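Local atomic coordinates of AtGH3.15 acyl acid amido synthetase (Arabidopsis thaliana, PDB entry 6E1Q), a protein that catalyses the ATP-dependent conjugation of the auxin precursor indole-3-butyric acid to glutamine, and possibly to cysteine, and also couples the herbicide 2,4-DB to glutamine. Residues P63-Y67 with E68-S72; E113-E116 with Q117-F121; M158-M162 with V163-L167; G334-N338 with P339-P343. One frame throughout, in Å; residues are numbered along the deposited sequence.

Contact 1 (P63-Y67 with E68-S72); sequences PVVTY and EDIRS
Y67 sets ring atom CE2 against the aliphatic stem of R71, 3.8 Å from R71 CG one helical turn on. CG of Y67 is anti to its backbone N (chi1 -174°), which brings the ring alongside R71, while the extended R71 runs obliquely past it. On the other flank, Y67 CD1 comes within 4.2 Å of I70 CD1. The phenol end is held from outside, its OH bonded to the backbone N of L107. With an alanine at Y67, the L107 N-H would probably lose its acceptor and the R71 stem its ring neighbour.

Just ahead, T66 occupies the N-cap. Its N-H points almost straight at D69 OD2 (2.9 Å, 175°), reaching the anti side of the carboxylate. T66 OG1 also lies 3.1 Å from D69 OD2, a weak and unsettled bond; its approach to E68 OE2 is doubtful, because that side chain has a second conformer. In the conformer described, E68 turns its other oxygen, OE1, to S101 OG.

V65, the residue before the cap, sets CG2 4.0 Å from I70 CG2, crossing at roughly a right angle. Backbone bonds tie V65 to R403 and R405. Joining the residue before the N-cap to the fourth after it makes a hydrophobic staple, and the T66 N to D69 bond is one half of a capping box: together they mark the start of helix 67-78.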
loop_
_atom_site.group_PDB
_atom_site.type_symbol
_atom_site.label_atom_id
_atom_site.label_comp_id
_atom_site.label_asym_id
_atom_site.label_seq_id
_atom_site.Cartn_x
_atom_site.Cartn_y
_atom_site.Cartn_z
ATOM N N PRO A 63 -8.576 -26.777 -7.300
ATOM C CA PRO A 63 -9.282 -25.663 -7.928
ATOM C C PRO A 63 -8.618 -24.323 -7.653
ATOM O O PRO A 63 -7.942 -24.114 -6.638
ATOM C CB PRO A 63 -10.670 -25.731 -7.280
ATOM C CG PRO A 63 -10.371 -26.220 -5.896
ATOM C CD PRO A 63 -9.241 -27.215 -6.057
ATOM N N VAL A 64 -8.830 -23.398 -8.581
ATOM C CA VAL A 64 -8.417 -22.014 -8.383
ATOM C C VAL A 64 -9.489 -21.328 -7.549
ATOM O O VAL A 64 -10.662 -21.306 -7.932
ATOM C CB VAL A 64 -8.204 -21.300 -9.727
ATOM C CG1 VAL A 64 -7.680 -19.887 -9.501
ATOM C CG2 VAL A 64 -7.234 -22.094 -10.590
ATOM N N VAL A 65 -9.089 -20.760 -6.411
ATOM C CA VAL A 65 -10.043 -20.303 -5.415
ATOM C C VAL A 65 -9.796 -18.841 -5.084
ATOM O O VAL A 65 -8.734 -18.284 -5.372
ATOM C CB VAL A 65 -9.972 -21.154 -4.135
ATOM C CG1 VAL A 65 -10.354 -22.577 -4.446
ATOM C CG2 VAL A 65 -8.568 -21.080 -3.532
ATOM N N THR A 66 -10.809 -18.226 -4.473
ATOM C CA THR A 66 -10.720 -16.914 -3.850
ATOM C C THR A 66 -10.791 -17.075 -2.338
ATOM O O THR A 66 -11.083 -18.157 -1.826
ATOM C CB THR A 66 -11.853 -15.991 -4.298
ATOM O OG1 THR A 66 -13.108 -16.588 -3.947
ATOM C CG2 THR A 66 -11.793 -15.729 -5.802
ATOM N N TYR A 67 -10.547 -15.967 -1.627
ATOM C CA TYR A 67 -10.711 -15.963 -0.176
ATOM C C TYR A 67 -12.093 -16.460 0.220
ATOM O O TYR A 67 -12.232 -17.224 1.187
ATOM C CB TYR A 67 -10.484 -14.564 0.387
ATOM C CG TYR A 67 -10.500 -14.560 1.898
ATOM C CD1 TYR A 67 -9.373 -14.916 2.615
ATOM C CD2 TYR A 67 -11.664 -14.251 2.610
ATOM C CE1 TYR A 67 -9.380 -14.926 4.003
ATOM C CE2 TYR A 67 -11.681 -14.261 4.000
ATOM C CZ TYR A 67 -10.526 -14.600 4.686
ATOM O OH TYR A 67 -10.497 -14.615 6.053
ATOM N N GLU A 68 -13.122 -16.067 -0.534
ATOM C CA GLU A 68 -14.483 -16.489 -0.212
ATOM C C GLU A 68 -14.606 -18.009 -0.172
ATOM O O GLU A 68 -15.335 -18.556 0.663
ATOM C CB GLU A 68 -15.466 -15.913 -1.230
ATOM C CG GLU A 68 -15.772 -14.433 -1.077
ATOM C CD GLU A 68 -14.566 -13.533 -1.305
ATOM O OE1 GLU A 68 -14.593 -12.406 -0.783
ATOM O OE2 GLU A 68 -13.603 -13.935 -1.999
ATOM N N ASP A 69 -13.906 -18.713 -1.065
ATOM C CA ASP A 69 -14.084 -20.161 -1.132
ATOM C C ASP A 69 -13.413 -20.872 0.037
ATOM O O ASP A 69 -13.818 -21.978 0.395
ATOM C CB ASP A 69 -13.529 -20.731 -2.444
ATOM C CG ASP A 69 -14.114 -20.072 -3.679
ATOM O OD1 ASP A 69 -15.357 -19.980 -3.805
ATOM O OD2 ASP A 69 -13.308 -19.651 -4.539
ATOM N N ILE A 70 -12.364 -20.293 0.613
ATOM C CA ILE A 70 -11.613 -20.984 1.652
ATOM C C ILE A 70 -11.780 -20.350 3.026
ATOM O O ILE A 70 -11.158 -20.819 3.990
ATOM C CB ILE A 70 -10.123 -21.108 1.271
ATOM C CG1 ILE A 70 -9.515 -19.758 0.895
ATOM C CG2 ILE A 70 -9.972 -22.043 0.074
ATOM C CD1 ILE A 70 -8.893 -19.013 2.035
ATOM N N ARG A 71 -12.628 -19.327 3.164
ATOM C CA ARG A 71 -12.766 -18.659 4.457
ATOM C C ARG A 71 -13.160 -19.629 5.570
ATOM O O ARG A 71 -12.751 -19.449 6.732
ATOM C CB ARG A 71 -13.798 -17.541 4.348
ATOM C CG ARG A 71 -14.060 -16.789 5.638
ATOM C CD ARG A 71 -15.137 -15.732 5.426
ATOM N NE ARG A 71 -15.332 -14.943 6.639
ATOM C CZ ARG A 71 -16.268 -14.016 6.777
ATOM N NH1 ARG A 71 -17.107 -13.761 5.772
ATOM N NH2 ARG A 71 -16.365 -13.346 7.921
ATOM N N SER A 72 -13.946 -20.660 5.243
ATOM C CA SER A 72 -14.431 -21.569 6.279
ATOM C C SER A 72 -13.285 -22.303 6.973
ATOM O O SER A 72 -13.333 -22.522 8.190
ATOM C CB SER A 72 -15.420 -22.566 5.681
ATOM O OG SER A 72 -14.761 -23.426 4.766
#

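Contact 2 (E113-E116 with Q117-F121)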
loop_
_atom_site.group_PDB
_atom_site.type_symbol
_atom_site.label_atom_id
_atom_site.label_comp_id
_atom_site.label_asym_id
_atom_site.label_seq_id
_atom_site.Cartn_x
_atom_site.Cartn_y
_atom_site.Cartn_z
ATOM N N GLU A 113 7.748 -20.366 9.905
ATOM C CA GLU A 113 8.725 -20.580 8.845
ATOM C C GLU A 113 8.497 -19.611 7.692
ATOM O O GLU A 113 9.446 -18.993 7.186
ATOM C CB GLU A 113 8.649 -22.028 8.353
ATOM C CG GLU A 113 9.087 -23.090 9.379
ATOM C CD GLU A 113 8.011 -23.452 10.421
ATOM O OE1 GLU A 113 6.953 -22.780 10.491
ATOM O OE2 GLU A 113 8.239 -24.424 11.179
ATOM N N ASP A 114 7.243 -19.492 7.244
ATOM C CA ASP A 114 6.908 -18.525 6.204
ATOM C C ASP A 114 7.364 -17.129 6.619
ATOM O O ASP A 114 8.025 -16.429 5.848
ATOM C CB ASP A 114 5.400 -18.583 5.916
ATOM C CG ASP A 114 4.977 -17.739 4.708
ATOM O OD1 ASP A 114 5.712 -16.811 4.318
ATOM O OD2 ASP A 114 3.878 -17.988 4.153
ATOM N N LEU A 115 7.083 -16.739 7.868
ATOM C CA LEU A 115 7.488 -15.417 8.331
ATOM C C LEU A 115 9.007 -15.265 8.323
ATOM O O LEU A 115 9.539 -14.232 7.893
ATOM C CB LEU A 115 6.944 -15.149 9.730
ATOM C CG LEU A 115 7.443 -13.831 10.329
ATOM C CD1 LEU A 115 7.041 -12.642 9.444
ATOM C CD2 LEU A 115 6.911 -13.640 11.726
ATOM N N GLU A 116 9.727 -16.268 8.828
ATOM C CA GLU A 116 11.178 -16.132 8.884
ATOM C C GLU A 116 11.778 -16.143 7.481
ATOM O O GLU A 116 12.722 -15.399 7.200
ATOM C CB GLU A 116 11.774 -17.226 9.767
ATOM C CG GLU A 116 12.140 -16.715 11.166
ATOM C CD GLU A 116 12.120 -17.800 12.226
ATOM O OE1 GLU A 116 12.146 -18.997 11.859
ATOM O OE2 GLU A 116 12.077 -17.452 13.429
ATOM N N GLN A 117 11.208 -16.938 6.572
ATOM C CA GLN A 117 11.639 -16.885 5.175
ATOM C C GLN A 117 11.465 -15.490 4.582
ATOM O O GLN A 117 12.315 -15.029 3.808
ATOM C CB GLN A 117 10.877 -17.910 4.344
ATOM C CG GLN A 117 11.165 -17.776 2.862
ATOM C CD GLN A 117 10.867 -19.038 2.094
ATOM O OE1 GLN A 117 11.689 -19.956 2.044
ATOM N NE2 GLN A 117 9.686 -19.095 1.483
ATOM N N ARG A 118 10.379 -14.797 4.938
ATOM C CA ARG A 118 10.150 -13.456 4.405
ATOM C C ARG A 118 11.158 -12.469 4.966
ATOM O O ARG A 118 11.617 -11.558 4.258
ATOM C CB ARG A 118 8.733 -12.981 4.740
ATOM C CG ARG A 118 7.630 -13.647 3.944
ATOM C CD ARG A 118 6.286 -13.044 4.307
ATOM N NE ARG A 118 5.226 -13.989 4.018
ATOM C CZ ARG A 118 3.941 -13.676 3.899
ATOM N NH1 ARG A 118 3.524 -12.425 4.067
ATOM N NH2 ARG A 118 3.072 -14.635 3.632
ATOM N N ILE A 119 11.452 -12.596 6.257
ATOM C CA ILE A 119 12.493 -11.791 6.881
ATOM C C ILE A 119 13.848 -12.131 6.271
ATOM O O ILE A 119 14.615 -11.244 5.883
ATOM C CB ILE A 119 12.474 -12.009 8.403
ATOM C CG1 ILE A 119 11.297 -11.247 9.017
ATOM C CG2 ILE A 119 13.791 -11.604 9.030
ATOM C CD1 ILE A 119 10.897 -11.776 10.355
ATOM N N SER A 120 14.139 -13.427 6.162
ATOM C CA SER A 120 15.357 -13.911 5.523
ATOM C C SER A 120 15.545 -13.291 4.143
ATOM O O SER A 120 16.603 -12.724 3.843
ATOM C CB SER A 120 15.298 -15.437 5.426
ATOM O OG SER A 120 16.580 -16.013 5.272
ATOM N N PHE A 121 14.519 -13.369 3.290
ATOM C CA PHE A 121 14.676 -12.820 1.950
ATOM C C PHE A 121 14.882 -11.320 1.990
ATOM O O PHE A 121 15.546 -10.767 1.104
ATOM C CB PHE A 121 13.482 -13.141 1.045
ATOM C CG PHE A 121 13.655 -12.596 -0.346
ATOM C CD1 PHE A 121 14.443 -13.264 -1.275
ATOM C CD2 PHE A 121 13.111 -11.379 -0.694
ATOM C CE1 PHE A 121 14.652 -12.736 -2.532
ATOM C CE2 PHE A 121 13.309 -10.851 -1.955
ATOM C CZ PHE A 121 14.078 -11.524 -2.872
HETATM O O HOH W 1 3.558 -16.965 1.837
HETATM O O HOH W 2 7.621 -16.839 2.449
#
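Regular alpha-helical i to i+4 bonds run through E113-F121, among them Q117 N to E113 O at 2.8 Å and I119 N to L115 O at 3.0 Å. On this frame D114 and R118, one turn apart, form a salt bridge. D114 CG is anti to the backbone N (chi1 -172°), which turns the carboxylate toward the next turn, where R118 extends from CG to NE. R118 NE donates to D114 OD1 at 2.9 Å, with the oxygen close to the guanidinium plane; the donor, however, meets OD1 from above the carboxylate plane. The two flat groups are turned 56° against each other, so this is no flat two-pronged pairing: the second bond, R118 NH2 to D114 OD2, is weak at 3.5 Å. A water bridges that side, donating to D114 OD2 (2.6 Å) and accepting from R118 NH2 (3.0 Å). A second water donates to OD1 of D114 and accepts from Q117 NE2, while S399 OG also bonds D114 OD2. The buried aspartate is thus held at both oxygens, which probably favours its charged form.

R118 reaches further, with NH2 bonded to the carbonyl of S329, an ATP-site residue. A methionine in place of R118 would probably leave the D114 carboxylate without its cation and S329 O without this donor.

Further round the helix, L115 CG packs 4.0 Å from I119 CD1. This apolar ridge of helix 112-132 leans on M162 and F166 of helix 162-172; L115 and R118 also touch L110 of strand 105-111, and on strand 332-335 R118 meets F332 and F121 meets V335.

Contact 3 (M158-M162 with V163-L167); sequences MVRTM and VTSFL. With CFA ((2,4-dichlorophenoxy)acetic acid), chain D.
T161 caps helix 162-172, its OG1 taking the N-H of T164 at 3.1 Å, and the helix so begun lines the pocket of the bound (2,4-dichlorophenoxy)acetic acid. The T161 hydroxyl lies between its own backbone N and carbonyl carbon (chi1 61°), where it can turn in under the first helical turn. It also lies 2.9 Å from T164 OG1, a hydroxyl pair whose proton is not settled, since Y145 OH bonds T161 OG1 and A187 O bonds T164 OG1. A water accepts from T161 N and pairs with T164 OG1, closing a small polar ring round the cap. The T161 carbonyl receives S165 N at 3.0 Å, and S165 OG stands 3.1 Å from the same oxygen.

M162 folds back on itself, bent at both chi2 (79°) and chi3, which brings its methyl CE 3.9 Å from F166 CB, at the edge of the phenylalanine ring and near its plane. One face of that ring is given to the herbicide. F166 CD2 lies 3.6 Å from C3' of the ligand, with C2' standing over that face, offset toward its rim. V163 adds a branch to the same wall, with CG2 3.5 Å from the chlorine CL3; it also touches a second bound copy of the ligand.

Before the cap, strand 158-160 runs between strands 91-97 and 151-152. M162 and S165 rest on L95 of the former, V163 and T164 touch Y145, and F166 also meets S122 of helix 112-132.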
loop_
_atom_site.group_PDB
_atom_site.type_symbol
_atom_site.label_atom_id
_atom_site.label_comp_id
_atom_site.label_asym_id
_atom_site.label_seq_id
_atom_site.Cartn_x
_atom_site.Cartn_y
_atom_site.Cartn_z
ATOM N N MET A 158 -3.226 -14.957 17.964
ATOM C CA MET A 158 -3.117 -13.513 17.825
ATOM C C MET A 158 -3.457 -13.096 16.400
ATOM O O MET A 158 -3.225 -13.823 15.433
ATOM C CB MET A 158 -1.713 -13.011 18.183
ATOM C CG MET A 158 -1.402 -12.932 19.683
ATOM S SD MET A 158 -2.624 -12.064 20.722
ATOM C CE MET A 158 -2.380 -10.360 20.198
ATOM N N VAL A 159 -4.014 -11.903 16.283
ATOM C CA VAL A 159 -4.411 -11.320 15.013
ATOM C C VAL A 159 -3.652 -10.006 14.850
ATOM O O VAL A 159 -3.833 -9.088 15.650
ATOM C CB VAL A 159 -5.926 -11.089 14.972
ATOM C CG1 VAL A 159 -6.284 -10.530 13.688
ATOM C CG2 VAL A 159 -6.666 -12.397 15.176
ATOM N N ARG A 160 -2.825 -9.903 13.819
ATOM C CA ARG A 160 -1.938 -8.748 13.685
ATOM C C ARG A 160 -1.775 -8.394 12.222
ATOM O O ARG A 160 -2.129 -9.173 11.335
ATOM C CB ARG A 160 -0.543 -9.011 14.265
ATOM C CG ARG A 160 -0.495 -9.197 15.755
ATOM C CD ARG A 160 0.926 -9.447 16.195
ATOM N NE ARG A 160 1.005 -9.477 17.646
ATOM C CZ ARG A 160 1.422 -10.530 18.332
ATOM N NH1 ARG A 160 1.804 -11.626 17.688
ATOM N NH2 ARG A 160 1.458 -10.486 19.657
ATOM N N THR A 161 -1.194 -7.214 11.978
ATOM C CA THR A 161 -0.808 -6.840 10.620
ATOM C C THR A 161 0.501 -7.515 10.254
ATOM O O THR A 161 1.268 -7.960 11.120
ATOM C CB THR A 161 -0.664 -5.324 10.465
ATOM O OG1 THR A 161 0.357 -4.834 11.348
ATOM C CG2 THR A 161 -1.994 -4.626 10.803
ATOM N N MET A 162 0.747 -7.606 8.947
ATOM C CA MET A 162 2.005 -8.176 8.476
ATOM C C MET A 162 3.194 -7.316 8.893
ATOM O O MET A 162 4.244 -7.844 9.299
ATOM C CB MET A 162 1.967 -8.341 6.959
ATOM C CG MET A 162 3.313 -8.672 6.377
ATOM S SD MET A 162 3.631 -10.421 6.642
ATOM C CE MET A 162 5.201 -10.376 7.495
ATOM N N VAL A 163 3.049 -5.991 8.800
ATOM C CA VAL A 163 4.123 -5.092 9.224
ATOM C C VAL A 163 4.465 -5.326 10.690
ATOM O O VAL A 163 5.636 -5.501 11.053
ATOM C CB VAL A 163 3.727 -3.630 8.965
ATOM C CG1 VAL A 163 4.748 -2.718 9.584
ATOM C CG2 VAL A 163 3.598 -3.385 7.453
ATOM N N THR A 164 3.447 -5.346 11.560
ATOM C CA THR A 164 3.726 -5.576 12.976
ATOM C C THR A 164 4.420 -6.914 13.180
ATOM O O THR A 164 5.396 -7.010 13.930
ATOM C CB THR A 164 2.444 -5.524 13.798
ATOM O OG1 THR A 164 1.871 -4.215 13.726
ATOM C CG2 THR A 164 2.735 -5.883 15.234
ATOM N N SER A 165 3.929 -7.963 12.511
ATOM C CA SER A 165 4.547 -9.277 12.648
ATOM C C SER A 165 5.989 -9.250 12.162
ATOM O O SER A 165 6.877 -9.856 12.782
ATOM C CB SER A 165 3.749 -10.317 11.858
ATOM O OG SER A 165 2.462 -10.457 12.416
ATOM N N PHE A 166 6.230 -8.558 11.044
ATOM C CA PHE A 166 7.580 -8.431 10.509
ATOM C C PHE A 166 8.494 -7.716 11.501
ATOM O O PHE A 166 9.561 -8.228 11.857
ATOM C CB PHE A 166 7.521 -7.691 9.170
ATOM C CG PHE A 166 8.828 -7.652 8.430
ATOM C CD1 PHE A 166 9.189 -8.689 7.579
ATOM C CD2 PHE A 166 9.680 -6.564 8.552
ATOM C CE1 PHE A 166 10.388 -8.651 6.881
ATOM C CE2 PHE A 166 10.884 -6.521 7.861
ATOM C CZ PHE A 166 11.236 -7.566 7.028
ATOM N N LEU A 167 8.072 -6.546 11.983
ATOM C CA LEU A 167 8.893 -5.776 12.916
ATOM C C LEU A 167 9.090 -6.516 14.230
ATOM O O LEU A 167 10.211 -6.597 14.754
ATOM C CB LEU A 167 8.255 -4.408 13.170
ATOM C CG LEU A 167 8.179 -3.542 11.920
ATOM C CD1 LEU A 167 7.550 -2.194 12.245
ATOM C CD2 LEU A 167 9.582 -3.378 11.322
HETATM C C1 CFA D . 5.832 -6.144 1.952
HETATM C C2 CFA D . 6.476 -5.169 2.943
HETATM C "C1'" CFA D . 8.452 -5.043 4.293
HETATM C "C2'" CFA D . 8.116 -4.560 5.554
HETATM C "C3'" CFA D . 9.032 -3.798 6.268
HETATM C "C4'" CFA D . 10.280 -3.523 5.730
HETATM C "C5'" CFA D . 10.614 -4.010 4.479
HETATM CL CL3 CFA D . 6.512 -4.911 6.265
HETATM C "C6'" CFA D . 9.704 -4.770 3.767
HETATM O O1 CFA D . 6.567 -6.910 1.282
HETATM O O2 CFA D . 4.581 -6.194 1.787
HETATM O "O1'" CFA D . 7.558 -5.826 3.545
HETATM CL CL4 CFA D . 11.474 -2.547 6.634
HETATM O O HOH W 3 -0.825 -5.321 14.512
#

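Contact 4 (G334-N338 with P339-P343); sequences GVNFN and PLCKP
N338 and C341 face each other across a type I beta turn, N338-P339-L340-C341, that follows strand 332-335. The turn is closed by C341 N donating to N338 O, 3.0 Å away and nearly straight at the hydrogen (162°), although the donor stands above the carbonyl plane. P339 fills the second position, where its ring already fixes the phi angle the turn needs.

The N338 side chain is swung with CG anti to the backbone N (chi1 -174°), which lays its amide alongside the turn; ND2 reaches C341 CB at 3.6 Å. C341 answers from the far end: its sulfur sits between its own backbone N and carbonyl carbon (chi1 64°) and so bends back toward the mouth of the turn, SG lying 3.2 Å from N338 O. From the strand end, N336 extends its side chain toward P339, and N336 CG lies 4.0 Å from P339 CA. The side chain of N336 is also within about 4 Å of that of Y348, an ATP-site residue.

Round the return toward strand 348-350, F337 stacks on Y416, P339 touches H132 at the end of helix 112-132, and L340 meets I133 and P320. A water bridges the turn, donating to N338 OD1 at 2.7 Å and accepting from L340 N at 3.0 Å.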
loop_
_atom_site.group_PDB
_atom_site.type_symbol
_atom_site.label_atom_id
_atom_site.label_comp_id
_atom_site.label_asym_id
_atom_site.label_seq_id
_atom_site.Cartn_x
_atom_site.Cartn_y
_atom_site.Cartn_z
ATOM N N GLY A 334 7.495 -10.156 -5.026
ATOM C CA GLY A 334 8.472 -9.618 -5.953
ATOM C C GLY A 334 9.259 -8.480 -5.353
ATOM O O GLY A 334 8.855 -7.881 -4.352
ATOM N N VAL A 335 10.389 -8.172 -5.990
ATOM C CA VAL A 335 11.181 -7.012 -5.607
ATOM C C VAL A 335 11.557 -6.212 -6.845
ATOM O O VAL A 335 11.551 -6.712 -7.974
ATOM C CB VAL A 335 12.455 -7.388 -4.817
ATOM C CG1 VAL A 335 12.081 -7.826 -3.410
ATOM C CG2 VAL A 335 13.256 -8.456 -5.550
ATOM N N ASN A 336 11.916 -4.959 -6.610
ATOM C CA ASN A 336 12.293 -4.042 -7.681
ATOM C C ASN A 336 13.805 -4.115 -7.846
ATOM O O ASN A 336 14.556 -3.674 -6.975
ATOM C CB ASN A 336 11.785 -2.642 -7.338
ATOM C CG ASN A 336 12.067 -1.590 -8.413
ATOM O OD1 ASN A 336 11.723 -0.414 -8.212
ATOM N ND2 ASN A 336 12.714 -1.962 -9.492
ATOM N N PHE A 337 14.259 -4.675 -8.957
ATOM C CA PHE A 337 15.695 -4.715 -9.159
ATOM C C PHE A 337 16.277 -3.395 -9.648
ATOM O O PHE A 337 17.495 -3.316 -9.836
ATOM C CB PHE A 337 16.044 -5.837 -10.121
ATOM C CG PHE A 337 16.210 -7.154 -9.438
ATOM C CD1 PHE A 337 17.443 -7.507 -8.902
ATOM C CD2 PHE A 337 15.149 -8.033 -9.317
ATOM C CE1 PHE A 337 17.619 -8.711 -8.264
ATOM C CE2 PHE A 337 15.320 -9.254 -8.666
ATOM C CZ PHE A 337 16.557 -9.587 -8.140
ATOM N N ASN A 338 15.460 -2.356 -9.832
ATOM C CA ASN A 338 15.944 -1.030 -10.224
ATOM C C ASN A 338 15.297 0.018 -9.330
ATOM O O ASN A 338 14.461 0.810 -9.781
ATOM C CB ASN A 338 15.658 -0.745 -11.699
ATOM C CG ASN A 338 16.284 0.556 -12.165
ATOM O OD1 ASN A 338 17.142 1.115 -11.484
ATOM N ND2 ASN A 338 15.864 1.039 -13.329
ATOM N N PRO A 339 15.689 0.067 -8.057
ATOM C CA PRO A 339 14.907 0.845 -7.076
ATOM C C PRO A 339 14.904 2.346 -7.326
ATOM O O PRO A 339 13.955 3.019 -6.912
ATOM C CB PRO A 339 15.570 0.497 -5.734
ATOM C CG PRO A 339 16.934 -0.093 -6.095
ATOM C CD PRO A 339 16.764 -0.733 -7.436
ATOM N N LEU A 340 15.916 2.893 -7.995
ATOM C CA LEU A 340 15.978 4.321 -8.295
ATOM C C LEU A 340 15.340 4.691 -9.633
ATOM O O LEU A 340 15.511 5.824 -10.087
ATOM C CB LEU A 340 17.430 4.806 -8.260
ATOM C CG LEU A 340 18.058 4.767 -6.856
ATOM C CD1 LEU A 340 19.478 5.362 -6.859
ATOM C CD2 LEU A 340 17.164 5.448 -5.814
ATOM N N CYS A 341 14.602 3.773 -10.262
ATOM C CA CYS A 341 13.838 4.095 -11.460
ATOM C C CYS A 341 12.841 5.223 -11.187
ATOM O O CYS A 341 12.535 5.557 -10.039
ATOM C CB CYS A 341 13.062 2.871 -11.949
ATOM S SG CYS A 341 11.781 2.306 -10.770
ATOM N N LYS A 342 12.325 5.794 -12.273
ATOM C CA LYS A 342 11.200 6.712 -12.193
ATOM C C LYS A 342 10.021 6.017 -11.522
ATOM O O LYS A 342 9.733 4.855 -11.836
ATOM C CB LYS A 342 10.776 7.169 -13.592
ATOM C CG LYS A 342 11.304 8.511 -14.037
ATOM C CD LYS A 342 10.502 9.029 -15.233
ATOM C CE LYS A 342 9.518 10.110 -14.804
ATOM N NZ LYS A 342 10.218 11.260 -14.161
ATOM N N PRO A 343 9.305 6.699 -10.623
ATOM C CA PRO A 343 8.152 6.062 -9.960
ATOM C C PRO A 343 7.141 5.505 -10.930
ATOM O O PRO A 343 6.504 4.483 -10.638
ATOM C CB PRO A 343 7.566 7.203 -9.116
ATOM C CG PRO A 343 8.750 8.057 -8.800
ATOM C CD PRO A 343 9.616 8.016 -10.037
HETATM O O HOH W 4 18.331 1.458 -9.096
#

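Contact 2 is the hub. Its helix meets contact 3 through L115 CD1 and M162 CE at 3.5 Å, through I119 CG1 and F166 CE1 at 3.5 Å, and through R118 NH1 and M162 SD at 3.3 Å; it meets contact 4 through F121 CE2 and V335 CG1 at 3.6 Å. Contacts 3 and 4 do not touch, their nearest atoms lying about 10 Å apart. Contact 3 alone forms part of the ligand wall; in contact 2 the side chain of R118 is about 7 Å from a bound (2,4-dichlorophenoxy)acetic acid. Contact 1 stands apart, its centre 23 Å from that of contact 3, yet the Y67 side chain is about 5 Å from that of the ATP-site residue E330.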